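Probable alginate O-acetylase AlgJ (Pseudomonas putida, PDB 4O8V) probably transfers acetyl groups to the O-2 and O-3 positions of mannuronate residues in alginate, working in the periplasm as part of an inner-membrane complex with AlgI and AlgF. Local coordinates at residues H52-V57 against N264-V269; V57-P62 against V269-F274; P100-P105 against Q133-A138; P149-T154 against A234-V239; G157-Y162 against P183-K188. All blocks are in the same frame, centred on the assembly; numbering follows the deposited sequence.

Contact 1 of 5, residues H52-V57 against N264-V269; sequences HGSQLV and NAAPQV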
# COMPACT_ATOMS: atom_id res chain seq x y z
N HIS A 52 10.21 20.65 -1.31
CA HIS A 52 11.00 20.49 -0.10
C HIS A 52 12.22 19.62 -0.33
O HIS A 52 12.92 19.26 0.61
CB HIS A 52 10.13 19.89 1.02
CG HIS A 52 9.13 20.85 1.58
ND1 HIS A 52 8.10 21.37 0.82
CD2 HIS A 52 9.03 21.42 2.80
CE1 HIS A 52 7.39 22.21 1.56
NE2 HIS A 52 7.93 22.26 2.76
N GLY A 53 12.44 19.24 -1.59
CA GLY A 53 13.58 18.42 -1.95
C GLY A 53 13.40 16.93 -1.72
O GLY A 53 14.40 16.21 -1.64
N SER A 54 12.15 16.47 -1.60
CA SER A 54 11.84 15.04 -1.45
C SER A 54 11.30 14.42 -2.74
O SER A 54 10.39 14.97 -3.36
CB SER A 54 10.80 14.82 -0.34
OG SER A 54 11.28 15.22 0.92
N GLN A 55 11.86 13.28 -3.13
CA GLN A 55 11.39 12.54 -4.29
C GLN A 55 10.31 11.55 -3.88
O GLN A 55 10.50 10.73 -2.97
CB GLN A 55 12.54 11.78 -4.97
CG GLN A 55 13.56 12.68 -5.65
CD GLN A 55 13.01 13.36 -6.89
OE1 GLN A 55 11.99 12.95 -7.45
NE2 GLN A 55 13.69 14.41 -7.34
N LEU A 56 9.18 11.61 -4.57
CA LEU A 56 8.07 10.70 -4.31
C LEU A 56 8.20 9.43 -5.11
O LEU A 56 8.40 9.48 -6.32
CB LEU A 56 6.75 11.36 -4.64
CG LEU A 56 5.52 10.44 -4.54
CD1 LEU A 56 5.35 9.83 -3.13
CD2 LEU A 56 4.27 11.19 -5.00
N VAL A 57 8.08 8.30 -4.43
CA VAL A 57 7.96 7.02 -5.10
C VAL A 57 6.61 6.43 -4.67
O VAL A 57 6.42 5.99 -3.51
CB VAL A 57 9.11 6.05 -4.76
CG1 VAL A 57 8.90 4.71 -5.50
CG2 VAL A 57 10.45 6.65 -5.10
N ASN A 264 10.93 20.00 9.13
CA ASN A 264 12.24 20.29 9.70
C ASN A 264 13.36 19.39 9.19
O ASN A 264 14.53 19.63 9.47
CB ASN A 264 12.19 20.20 11.22
CG ASN A 264 11.55 21.41 11.85
OD1 ASN A 264 11.74 22.54 11.38
ND2 ASN A 264 10.77 21.20 12.90
N ALA A 265 12.99 18.36 8.44
CA ALA A 265 13.98 17.41 7.96
C ALA A 265 13.38 16.56 6.84
O ALA A 265 13.14 15.37 7.02
N ALA A 266 13.14 17.20 5.70
CA ALA A 266 12.58 16.49 4.55
C ALA A 266 13.55 15.40 4.09
O ALA A 266 14.74 15.64 3.92
CB ALA A 266 12.28 17.46 3.41
N PRO A 267 13.03 14.18 3.89
CA PRO A 267 13.85 13.04 3.47
C PRO A 267 14.23 13.14 2.00
O PRO A 267 13.61 13.91 1.26
CB PRO A 267 12.92 11.85 3.73
CG PRO A 267 11.57 12.41 3.57
CD PRO A 267 11.62 13.81 4.10
N GLN A 268 15.23 12.39 1.57
CA GLN A 268 15.52 12.30 0.14
C GLN A 268 14.38 11.64 -0.65
O GLN A 268 14.07 12.06 -1.76
CB GLN A 268 16.83 11.55 -0.10
CG GLN A 268 18.02 12.28 0.50
CD GLN A 268 19.31 11.55 0.28
OE1 GLN A 268 19.42 10.70 -0.59
NE2 GLN A 268 20.32 11.88 1.08
N VAL A 269 13.78 10.60 -0.06
CA VAL A 269 12.75 9.81 -0.73
C VAL A 269 11.58 9.56 0.20
O VAL A 269 11.76 9.23 1.38
CB VAL A 269 13.33 8.43 -1.21
CG1 VAL A 269 12.22 7.50 -1.72
CG2 VAL A 269 14.38 8.64 -2.27
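Ser-54 turns its hydroxyl onto the chain of Ala-266 and Pro-267, with OG 3.5 Å from Ala-266 CB and equally near the ring carbon CD of Pro-267. It donates to the carbonyl of Pro-267, OG to O 2.7 Å, in the carbonyl plane and on a lone pair. With OG lying beside its own backbone N (chi1 -63°), the short side chain reaches this carbonyl just where regular strand pairing has not yet begun; a small hydroxyl suits a buried place with one acceptor to meet. Two residues earlier, the carbonyl O of His-52 rests on the methyl of Ala-266, 3.4 Å from CB, a contact that a compact residue such as alanine allows.

One residue on, the backbone takes over. Gln-55 N donates to Gln-268 O at 2.9 Å in a nearly straight bond, 173° at the hydrogen. A second backbone bond, between Gln-55 O and the N of Val-270, completes the parallel bridge of Gln-55 with Val-269, accompanied by a CA-H...O contact of 3.3 Å from Val-269 CA to Gln-55 O. On the face that carries them, CG2 of Val-57 meets CG1 of Val-269 at 3.9 Å; branched valines fill this buried side of a sheet well.

Gly-53 has positive phi and is the C-prime residue of the Schellman motif ending helix 31-51, a conformation that glycine adopts easily. The chain therefore passes from that helix through a tight turn into strand 55-61, while the loop after helix 260-264 comes alongside to start strand 269-275. Leu-144 covers both valines, and Leu-49 of helix 31-51 packs against Ser-54.

Contact 2 of 5, residues V57-P62 against V269-F274; sequences VLAIVP and VVVWEF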
# COMPACT_ATOMS: atom_id res chain seq x y z
N VAL A 57 8.08 8.30 -4.43
CA VAL A 57 7.96 7.02 -5.10
C VAL A 57 6.61 6.43 -4.67
O VAL A 57 6.42 5.99 -3.51
CB VAL A 57 9.11 6.05 -4.76
CG1 VAL A 57 8.90 4.71 -5.50
CG2 VAL A 57 10.45 6.65 -5.10
N LEU A 58 5.66 6.46 -5.59
CA LEU A 58 4.31 5.98 -5.32
C LEU A 58 4.31 4.48 -5.48
O LEU A 58 4.81 3.98 -6.48
CB LEU A 58 3.30 6.64 -6.26
CG LEU A 58 1.83 6.25 -6.09
CD1 LEU A 58 1.30 6.69 -4.70
CD2 LEU A 58 0.99 6.90 -7.21
N ALA A 59 3.75 3.77 -4.49
CA ALA A 59 3.72 2.30 -4.52
C ALA A 59 2.27 1.84 -4.63
O ALA A 59 1.56 1.71 -3.62
CB ALA A 59 4.38 1.73 -3.30
N ILE A 60 1.81 1.65 -5.87
CA ILE A 60 0.41 1.27 -6.10
C ILE A 60 0.27 -0.23 -5.85
O ILE A 60 0.82 -1.03 -6.60
CB ILE A 60 -0.05 1.62 -7.55
CG1 ILE A 60 0.08 3.12 -7.83
CG2 ILE A 60 -1.51 1.16 -7.79
CD1 ILE A 60 -0.06 3.44 -9.33
N VAL A 61 -0.43 -0.63 -4.79
CA VAL A 61 -0.58 -2.06 -4.48
C VAL A 61 -1.75 -2.64 -5.27
O VAL A 61 -2.86 -2.15 -5.19
CB VAL A 61 -0.82 -2.30 -2.99
CG1 VAL A 61 -0.74 -3.82 -2.67
CG2 VAL A 61 0.21 -1.53 -2.16
N PRO A 62 -1.49 -3.69 -6.05
CA PRO A 62 -2.61 -4.26 -6.81
C PRO A 62 -3.63 -4.91 -5.88
O PRO A 62 -3.27 -5.35 -4.78
CB PRO A 62 -1.93 -5.30 -7.70
CG PRO A 62 -0.69 -5.68 -6.98
CD PRO A 62 -0.22 -4.38 -6.31
N VAL A 269 13.78 10.60 -0.06
CA VAL A 269 12.75 9.81 -0.73
C VAL A 269 11.58 9.56 0.20
O VAL A 269 11.76 9.23 1.38
CB VAL A 269 13.33 8.43 -1.21
CG1 VAL A 269 12.22 7.50 -1.72
CG2 VAL A 269 14.38 8.64 -2.27
N VAL A 270 10.36 9.73 -0.33
CA VAL A 270 9.16 9.30 0.38
C VAL A 270 8.52 8.16 -0.41
O VAL A 270 8.17 8.32 -1.59
CB VAL A 270 8.15 10.43 0.56
CG1 VAL A 270 6.85 9.90 1.19
CG2 VAL A 270 8.75 11.55 1.41
N VAL A 271 8.38 7.01 0.23
CA VAL A 271 7.67 5.90 -0.38
C VAL A 271 6.22 6.00 0.09
O VAL A 271 5.94 6.01 1.29
CB VAL A 271 8.26 4.53 0.02
CG1 VAL A 271 7.37 3.37 -0.48
CG2 VAL A 271 9.66 4.38 -0.49
N TRP A 272 5.30 6.10 -0.87
CA TRP A 272 3.88 6.27 -0.56
C TRP A 272 3.10 5.05 -1.03
O TRP A 272 2.87 4.87 -2.23
CB TRP A 272 3.33 7.52 -1.24
CG TRP A 272 1.94 7.88 -0.83
CD1 TRP A 272 1.17 7.29 0.14
CD2 TRP A 272 1.14 8.95 -1.37
NE1 TRP A 272 -0.05 7.92 0.23
CE2 TRP A 272 -0.10 8.93 -0.69
CE3 TRP A 272 1.35 9.90 -2.37
CZ2 TRP A 272 -1.13 9.85 -0.97
CZ3 TRP A 272 0.33 10.81 -2.66
CH2 TRP A 272 -0.90 10.77 -1.95
N GLU A 273 2.70 4.21 -0.08
CA GLU A 273 1.96 2.99 -0.38
C GLU A 273 0.45 3.30 -0.46
O GLU A 273 -0.15 3.86 0.46
CB GLU A 273 2.28 1.93 0.68
CG GLU A 273 1.31 0.76 0.70
CD GLU A 273 0.26 0.88 1.79
OE1 GLU A 273 0.63 1.15 2.97
OE2 GLU A 273 -0.94 0.68 1.49
N PHE A 274 -0.13 2.96 -1.61
CA PHE A 274 -1.46 3.41 -2.01
C PHE A 274 -2.15 2.26 -2.75
O PHE A 274 -1.95 2.08 -3.95
CB PHE A 274 -1.35 4.67 -2.91
CG PHE A 274 -2.62 5.48 -3.03
CD1 PHE A 274 -3.82 4.88 -3.40
CD2 PHE A 274 -2.62 6.86 -2.77
CE1 PHE A 274 -5.00 5.64 -3.53
CE2 PHE A 274 -3.79 7.62 -2.88
CZ PHE A 274 -4.99 7.01 -3.25
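Leu-58 CD1 touches both the Trp-272 indole and Phe-274 CB. This methyl is 3.8 Å from Phe-274 CB and 4.0 Å from Trp-272 CE3, approaching the indole obliquely. CD2 of Phe-274 lies over an indole face, near its rim. With CG of Leu-58 anti to its backbone N (chi1 -179°), the side chain swings across to its neighbour, and leucine's branched end can meet both residues. On the other face, the small methyl of Ala-59 lies over the backbone, near Trp-272 O. Val-61 CG2 touches the aliphatic CG of Glu-273 at 3.8 Å.

The backbones hold these groups in register. Val-57 N to Val-270 O (2.8 Å), Trp-272 N to Val-57 O, Ala-59 N to Trp-272 O (2.7 Å) and Phe-274 N to Ala-59 O form a parallel ladder. It slackens at its end, where Val-61 N is 3.2 Å from Phe-274 O and approaches from above the carbonyl plane.

Farther out, Trp-272 NE1 is hydrogen-bonded to Pro-249 O, which limits the indole's rotation. Both carboxylate oxygens of Glu-273 are engaged, by Thr-217 and Ser-220; its side chain is about 7 Å from that of Ser-218, the probable nucleophile, without touching it. The two strands are adjacent in the four-stranded parallel sheet, 20° apart in direction. Helices 31-51, 84-94 and 250-257 cover the face of Leu-58, Trp-272 and Phe-274, whereas Pro-100 and Leu-144 pack on Val-57 across the sheet.

Contact 3 of 5, residues P100-P105 against Q133-A138; sequences PDLMAP and QALAEA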
# COMPACT_ATOMS: atom_id res chain seq x y z
N PRO A 100 6.58 2.71 -9.76
CA PRO A 100 7.09 1.43 -10.25
C PRO A 100 6.02 0.35 -10.27
O PRO A 100 5.13 0.31 -9.42
CB PRO A 100 8.21 1.09 -9.25
CG PRO A 100 8.63 2.44 -8.69
CD PRO A 100 7.35 3.21 -8.60
N ASP A 101 6.11 -0.55 -11.24
CA ASP A 101 5.12 -1.61 -11.35
C ASP A 101 5.33 -2.70 -10.31
O ASP A 101 6.38 -3.34 -10.28
CB ASP A 101 5.16 -2.21 -12.75
CG ASP A 101 4.11 -3.30 -12.92
OD1 ASP A 101 2.93 -2.97 -13.14
OD2 ASP A 101 4.46 -4.48 -12.80
N LEU A 102 4.35 -2.90 -9.44
CA LEU A 102 4.44 -3.94 -8.42
C LEU A 102 3.68 -5.21 -8.81
O LEU A 102 3.95 -6.31 -8.29
CB LEU A 102 3.90 -3.44 -7.08
CG LEU A 102 4.61 -2.22 -6.49
CD1 LEU A 102 3.94 -1.90 -5.16
CD2 LEU A 102 6.10 -2.48 -6.31
N MSE A 103 2.73 -5.07 -9.72
CA MSE A 103 1.93 -6.22 -10.14
C MSE A 103 2.77 -7.32 -10.82
O MSE A 103 2.66 -8.49 -10.45
CB MSE A 103 0.82 -5.76 -11.09
CG MSE A 103 0.23 -6.84 -11.94
SE MSE A 103 -1.32 -7.51 -11.02
N ALA A 104 3.61 -6.97 -11.79
CA ALA A 104 4.39 -8.01 -12.49
C ALA A 104 5.30 -8.80 -11.52
O ALA A 104 5.27 -10.03 -11.54
CB ALA A 104 5.20 -7.40 -13.63
N PRO A 105 6.08 -8.12 -10.66
CA PRO A 105 6.85 -8.98 -9.76
C PRO A 105 6.01 -9.77 -8.75
O PRO A 105 6.37 -10.92 -8.49
CB PRO A 105 7.81 -8.00 -9.05
CG PRO A 105 7.21 -6.64 -9.25
CD PRO A 105 6.48 -6.70 -10.55
N GLN A 133 11.49 -5.11 -2.82
CA GLN A 133 12.61 -5.29 -3.72
C GLN A 133 12.39 -4.58 -5.05
O GLN A 133 13.36 -4.02 -5.62
CB GLN A 133 12.90 -6.79 -3.95
CG GLN A 133 13.73 -7.37 -2.83
CD GLN A 133 13.72 -8.88 -2.78
OE1 GLN A 133 12.83 -9.53 -3.33
NE2 GLN A 133 14.71 -9.46 -2.11
N ALA A 134 11.17 -4.63 -5.58
CA ALA A 134 10.86 -3.94 -6.82
C ALA A 134 11.06 -2.43 -6.64
O ALA A 134 11.58 -1.76 -7.51
CB ALA A 134 9.42 -4.22 -7.28
N LEU A 135 10.58 -1.91 -5.51
CA LEU A 135 10.72 -0.49 -5.26
C LEU A 135 12.20 -0.10 -5.12
O LEU A 135 12.65 0.91 -5.68
CB LEU A 135 9.91 -0.09 -4.01
CG LEU A 135 8.39 -0.19 -4.14
CD1 LEU A 135 7.70 -0.12 -2.76
CD2 LEU A 135 7.88 0.94 -5.04
N ALA A 136 12.99 -0.92 -4.43
CA ALA A 136 14.42 -0.64 -4.28
C ALA A 136 15.18 -0.67 -5.61
O ALA A 136 16.09 0.12 -5.81
CB ALA A 136 15.05 -1.62 -3.30
N GLU A 137 14.81 -1.59 -6.51
CA GLU A 137 15.42 -1.63 -7.84
C GLU A 137 15.18 -0.30 -8.55
O GLU A 137 16.10 0.29 -9.13
CB GLU A 137 14.87 -2.78 -8.68
CG GLU A 137 15.62 -2.95 -10.00
CD GLU A 137 14.99 -3.99 -10.94
OE1 GLU A 137 14.20 -4.83 -10.48
OE2 GLU A 137 15.30 -3.94 -12.15
N ALA A 138 13.93 0.16 -8.50
CA ALA A 138 13.55 1.39 -9.17
C ALA A 138 14.29 2.59 -8.56
O ALA A 138 14.81 3.43 -9.29
CB ALA A 138 12.05 1.59 -9.10
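Apolar packing joins the two segments, with Ala-134 at one end and Ala-138 at the other. The methyl of Ala-134 touches both CD2 of Leu-102 and CG of Pro-105, at 3.9 and 3.8 Å from its CB. One helical turn later, CB of Ala-138 comes within 3.5 Å of CG in the Pro-100 ring. Alanines suit these positions because their small side chains let the other segment come close to helix 125-141. Leu-135, next to Ala-134, meets Leu-102 and Pro-100: its CG is 3.9 Å from Leu-102 CD2 and its CD2 touches Pro-100 CG, and it crosses both partners at about a right angle.

Polar interactions shape the segment 100-105 itself. Asp-101 caps the start of helix 103-109, OD2 accepting from Ala-104 N at 2.8 Å on the syn side of the carboxylate. Its OD1 takes a hydrogen bond from Tyr-85, whose hydroxyl is also bonded to Met-103 N, here selenomethionine.

The division of labour implies that shape complementarity joins the segments while polar groups set the local turn. Rigid prolines present fixed carbon surfaces, and Pro-100, Leu-102 and Leu-135 also pack on strand 55-61, so the segment 100-105 and helix 125-141 meet each other and that strand through apolar contact.

Contact 4 of 5, residues P149-T154 against A234-V239; sequences PQAFIT and ALRSDV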
# COMPACT_ATOMS: atom_id res chain seq x y z
N PRO A 149 25.54 3.35 2.28
CA PRO A 149 24.61 2.24 2.46
C PRO A 149 24.67 1.75 3.90
O PRO A 149 25.75 1.72 4.49
CB PRO A 149 25.13 1.17 1.49
CG PRO A 149 26.01 1.91 0.54
CD PRO A 149 26.61 3.04 1.32
N GLN A 150 23.52 1.41 4.46
CA GLN A 150 23.49 0.77 5.76
C GLN A 150 22.92 -0.63 5.58
O GLN A 150 21.92 -0.81 4.90
CB GLN A 150 22.65 1.56 6.76
CG GLN A 150 22.73 0.98 8.17
CD GLN A 150 22.02 1.82 9.21
OE1 GLN A 150 21.12 2.60 8.88
NE2 GLN A 150 22.41 1.66 10.47
N ALA A 151 23.55 -1.61 6.20
CA ALA A 151 23.11 -3.00 6.00
C ALA A 151 22.09 -3.42 7.05
O ALA A 151 22.17 -3.04 8.22
CB ALA A 151 24.30 -3.93 6.02
N PHE A 152 21.13 -4.23 6.63
CA PHE A 152 20.13 -4.75 7.55
C PHE A 152 20.05 -6.25 7.35
O PHE A 152 20.32 -6.74 6.26
CB PHE A 152 18.76 -4.10 7.33
CG PHE A 152 18.70 -2.65 7.73
CD1 PHE A 152 19.21 -1.66 6.90
CD2 PHE A 152 18.14 -2.28 8.95
CE1 PHE A 152 19.17 -0.34 7.28
CE2 PHE A 152 18.09 -0.96 9.33
CZ PHE A 152 18.61 0.02 8.49
N ILE A 153 19.67 -6.97 8.40
CA ILE A 153 19.44 -8.40 8.30
C ILE A 153 18.00 -8.72 8.73
O ILE A 153 17.53 -8.24 9.77
CB ILE A 153 20.44 -9.20 9.18
CG1 ILE A 153 21.84 -9.13 8.56
CG2 ILE A 153 19.98 -10.64 9.32
CD1 ILE A 153 22.98 -9.67 9.44
N THR A 154 17.31 -9.51 7.92
CA THR A 154 15.95 -9.95 8.24
C THR A 154 16.00 -11.40 8.68
O THR A 154 16.61 -12.22 8.00
CB THR A 154 15.00 -9.80 7.02
OG1 THR A 154 14.85 -8.40 6.73
CG2 THR A 154 13.62 -10.41 7.31
N ALA A 234 16.15 -3.79 1.61
CA ALA A 234 16.32 -3.73 0.16
C ALA A 234 17.02 -2.43 -0.26
O ALA A 234 17.91 -2.44 -1.12
CB ALA A 234 14.96 -3.88 -0.55
N LEU A 235 16.64 -1.32 0.38
CA LEU A 235 17.23 -0.02 0.09
C LEU A 235 18.62 0.16 0.69
O LEU A 235 19.34 1.09 0.31
CB LEU A 235 16.32 1.10 0.61
CG LEU A 235 14.96 1.23 -0.06
CD1 LEU A 235 14.07 2.15 0.77
CD2 LEU A 235 15.15 1.77 -1.47
N ARG A 236 18.99 -0.72 1.62
CA ARG A 236 20.21 -0.50 2.42
C ARG A 236 20.20 0.92 2.99
O ARG A 236 21.15 1.72 2.84
CB ARG A 236 21.47 -0.77 1.59
CG ARG A 236 21.45 -2.16 0.94
CD ARG A 236 22.72 -2.47 0.20
NE ARG A 236 23.66 -3.15 1.08
CZ ARG A 236 24.95 -2.87 1.15
NH1 ARG A 236 25.47 -1.91 0.39
NH2 ARG A 236 25.73 -3.54 1.98
N SER A 237 19.08 1.23 3.64
CA SER A 237 18.88 2.57 4.21
C SER A 237 17.94 2.55 5.41
O SER A 237 17.02 1.74 5.46
CB SER A 237 18.30 3.51 3.15
OG SER A 237 18.06 4.80 3.69
N ASP A 238 18.17 3.42 6.40
CA ASP A 238 17.17 3.52 7.45
C ASP A 238 15.93 4.13 6.82
O ASP A 238 16.02 4.83 5.81
CB ASP A 238 17.66 4.34 8.65
CG ASP A 238 16.78 4.15 9.89
OD1 ASP A 238 15.90 3.26 9.90
OD2 ASP A 238 16.98 4.88 10.89
N VAL A 239 14.77 3.82 7.39
CA VAL A 239 13.48 4.27 6.89
C VAL A 239 12.60 4.60 8.09
O VAL A 239 12.52 3.80 9.03
CB VAL A 239 12.75 3.20 6.02
CG1 VAL A 239 11.43 3.77 5.50
CG2 VAL A 239 13.61 2.74 4.85
O HOH W 1 20.53 4.83 6.57
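A Schellman motif ends helix 227-235, and the contact is built on its C-prime residue, Arg-236, whose positive phi turns the chain out of the helix to meet the approach to strand 152-162. The carbonyl O of Arg-236 accepts from Gln-150 N at 2.9 Å; the bond is straight at the hydrogen (170°), but the donor stands well above the carbonyl plane. CB of Arg-236 lies 3.3 Å from Gln-150 O, and its chain, bent at chi3, carries the guanidinium along the outside so that NH1 comes 3.3 Å from Pro-149 CB. A long arginine suits this exposed place, its charged end at the surface beside the proline ring.

Gln-150 extends from CB to its amide and lies side by side with Asp-238, the amide and carboxylate planes 86° apart. A water links the Gln-150 amide to the backbone N of Asp-238, donating to Gln-150 OE1 at 3.3 Å and accepting from Asp-238 N at 2.8 Å. Phe-152, with CG beside its backbone N (chi1 -70°), turns its ring toward the chain just past the helix, where CE1 is 3.5 Å from Ser-237 O and CZ meets Asp-238 CA. Ser-237 OG is bonded to Asp-238 O within the extended chain that follows the helix.

The Phe-152 ring also touches Thr-191 and Pro-193 of strand 184-193. The whole is a Schellman helix C-terminus leading into strand 239-241, with the start of a two-stranded antiparallel ribbon laid across it.

Contact 5 of 5, residues G157-Y162 against P183-K188; sequences GNTAPY and PDNLQK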
# COMPACT_ATOMS: atom_id res chain seq x y z
N GLY A 157 11.26 -15.94 11.92
CA GLY A 157 10.98 -16.63 13.17
C GLY A 157 9.99 -17.78 12.98
O GLY A 157 9.99 -18.46 11.96
N ASN A 158 9.15 -18.00 13.98
CA ASN A 158 8.22 -19.11 13.94
C ASN A 158 7.01 -18.79 13.07
O ASN A 158 6.76 -17.64 12.74
CB ASN A 158 7.77 -19.48 15.36
CG ASN A 158 8.91 -20.03 16.20
OD1 ASN A 158 9.90 -20.55 15.66
ND2 ASN A 158 8.78 -19.92 17.52
N THR A 159 6.27 -19.83 12.70
CA THR A 159 5.00 -19.67 11.99
C THR A 159 3.86 -20.12 12.91
O THR A 159 4.00 -21.13 13.62
CB THR A 159 4.99 -20.51 10.69
OG1 THR A 159 5.96 -19.99 9.77
CG2 THR A 159 3.61 -20.53 10.04
N ALA A 160 2.75 -19.37 12.91
CA ALA A 160 1.59 -19.66 13.76
C ALA A 160 0.32 -19.26 13.03
O ALA A 160 0.37 -18.44 12.10
CB ALA A 160 1.70 -18.92 15.11
N PRO A 161 -0.83 -19.82 13.45
CA PRO A 161 -2.08 -19.40 12.81
C PRO A 161 -2.36 -17.91 12.96
O PRO A 161 -1.93 -17.27 13.92
CB PRO A 161 -3.16 -20.21 13.54
CG PRO A 161 -2.45 -21.37 14.14
CD PRO A 161 -1.05 -20.88 14.46
N TYR A 162 -3.09 -17.36 12.00
CA TYR A 162 -3.45 -15.95 12.01
C TYR A 162 -4.90 -15.80 11.51
O TYR A 162 -5.22 -16.26 10.42
CB TYR A 162 -2.47 -15.15 11.14
CG TYR A 162 -2.81 -13.68 11.08
CD1 TYR A 162 -2.54 -12.85 12.16
CD2 TYR A 162 -3.45 -13.14 9.97
CE1 TYR A 162 -2.89 -11.50 12.13
CE2 TYR A 162 -3.80 -11.79 9.93
CZ TYR A 162 -3.51 -10.98 11.00
OH TYR A 162 -3.84 -9.64 10.96
N PRO A 183 -7.96 -20.55 9.52
CA PRO A 183 -7.02 -19.44 9.63
C PRO A 183 -5.86 -19.58 8.65
O PRO A 183 -5.48 -20.71 8.31
CB PRO A 183 -6.51 -19.56 11.07
CG PRO A 183 -7.53 -20.36 11.78
CD PRO A 183 -8.12 -21.29 10.78
N ASP A 184 -5.31 -18.45 8.21
CA ASP A 184 -4.03 -18.45 7.51
C ASP A 184 -2.92 -18.91 8.45
O ASP A 184 -3.12 -19.00 9.66
CB ASP A 184 -3.67 -17.04 7.00
CG ASP A 184 -4.35 -16.69 5.69
OD1 ASP A 184 -3.81 -17.05 4.61
OD2 ASP A 184 -5.41 -16.03 5.73
N ASN A 185 -1.75 -19.18 7.88
CA ASN A 185 -0.53 -19.31 8.66
C ASN A 185 0.31 -18.08 8.41
O ASN A 185 0.31 -17.55 7.29
CB ASN A 185 0.23 -20.58 8.30
CG ASN A 185 -0.33 -21.81 8.99
OD1 ASN A 185 -0.90 -21.72 10.08
ND2 ASN A 185 -0.17 -22.96 8.36
N LEU A 186 1.00 -17.61 9.44
CA LEU A 186 1.80 -16.39 9.34
C LEU A 186 3.19 -16.57 9.93
O LEU A 186 3.35 -16.94 11.10
CB LEU A 186 1.08 -15.22 10.03
CG LEU A 186 1.95 -13.95 10.11
CD1 LEU A 186 2.19 -13.38 8.69
CD2 LEU A 186 1.30 -12.90 11.06
N GLN A 187 4.22 -16.31 9.11
CA GLN A 187 5.59 -16.40 9.58
C GLN A 187 6.04 -15.05 10.15
O GLN A 187 5.89 -14.02 9.51
CB GLN A 187 6.54 -16.82 8.46
CG GLN A 187 7.95 -17.03 8.94
CD GLN A 187 8.91 -17.41 7.84
OE1 GLN A 187 9.11 -16.65 6.88
NE2 GLN A 187 9.52 -18.58 7.96
N LYS A 188 6.55 -15.07 11.37
CA LYS A 188 7.11 -13.86 11.95
C LYS A 188 8.40 -13.49 11.21
O LYS A 188 9.25 -14.35 10.99
CB LYS A 188 7.42 -14.07 13.44
CG LYS A 188 7.86 -12.79 14.15
CD LYS A 188 8.37 -13.07 15.56
CE LYS A 188 8.95 -11.82 16.19
NZ LYS A 188 8.06 -10.64 16.00
O HOH W 2 8.72 -20.37 10.37
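Tyr-162 starts at CB against Leu-186, CB to CB 3.7 Å, and the two side chains then run side by side in the same direction. CG and CD1 of the ring pass along the leucine's CD2 methyl, the closer approach being CD1 to CD2 at 4.0 Å. CG lies anti to the backbone N (chi1 178°), which sends the ring out from the ribbon face that it shares with Leu-186. Beyond the two segments the side chain reaches Asp-120, a probable active-site residue, and its ring meets that of His-224 with the planes at about 70°. Tyrosine suits the place, with a flat apolar body for the leucine and a polar end.

On the other face, Thr-159 and Gln-187 pair: OG1 of Thr-159 is 3.5 Å from Gln-187 CB, and CG2 touches Asn-185 CB. A water draws this exposed corner together, donating to Gly-157 O, accepting from Gln-187 NE2 at 3.1 Å and lying 2.8 Å from Thr-159 OG1.

The backbone ladder is antiparallel. Gly-157 N to Lys-188 O is 2.7 Å; Lys-188 N bonds to Asn-158 O; Ala-160 and Leu-186 exchange two bonds; and Tyr-162 N to Asp-184 O closes the series at 2.9 Å. Having no side chain to crowd Lys-188 CB, Gly-157 fits its tight place. Asp-184 is tied to Arg-118 and Thr-119, just before Asp-120 in sequence.

Such pairing is that of a twisted two-stranded antiparallel beta-ribbon, here reaching with Tyr-162 to the likely Ser-His-Asp triad of an SGNH hydrolase-like domain.

How the contacts relate
From the N terminus, the chain first lays down 52-57 and 57-62, whose partners 264-269 and 269-274 arrive some two hundred residues later. Contacts 1 and 2 therefore close the longest loops; their segments alternate along the chain, and they run into each other through Val-57 and Val-269. Within that span contact 3 closes a short loop, joining the segment 100-105 to helix 125-141, both of which also pack on strand 55-61. Contact 4 opens afterwards and closes at 234-239, with contact 5 enclosed in it as the ribbon of strands 152-162 and 184-193. Contacts 3 and 4 touch through Ala-136 and Ala-234, so sheet, helices and ribbon form a continuous series.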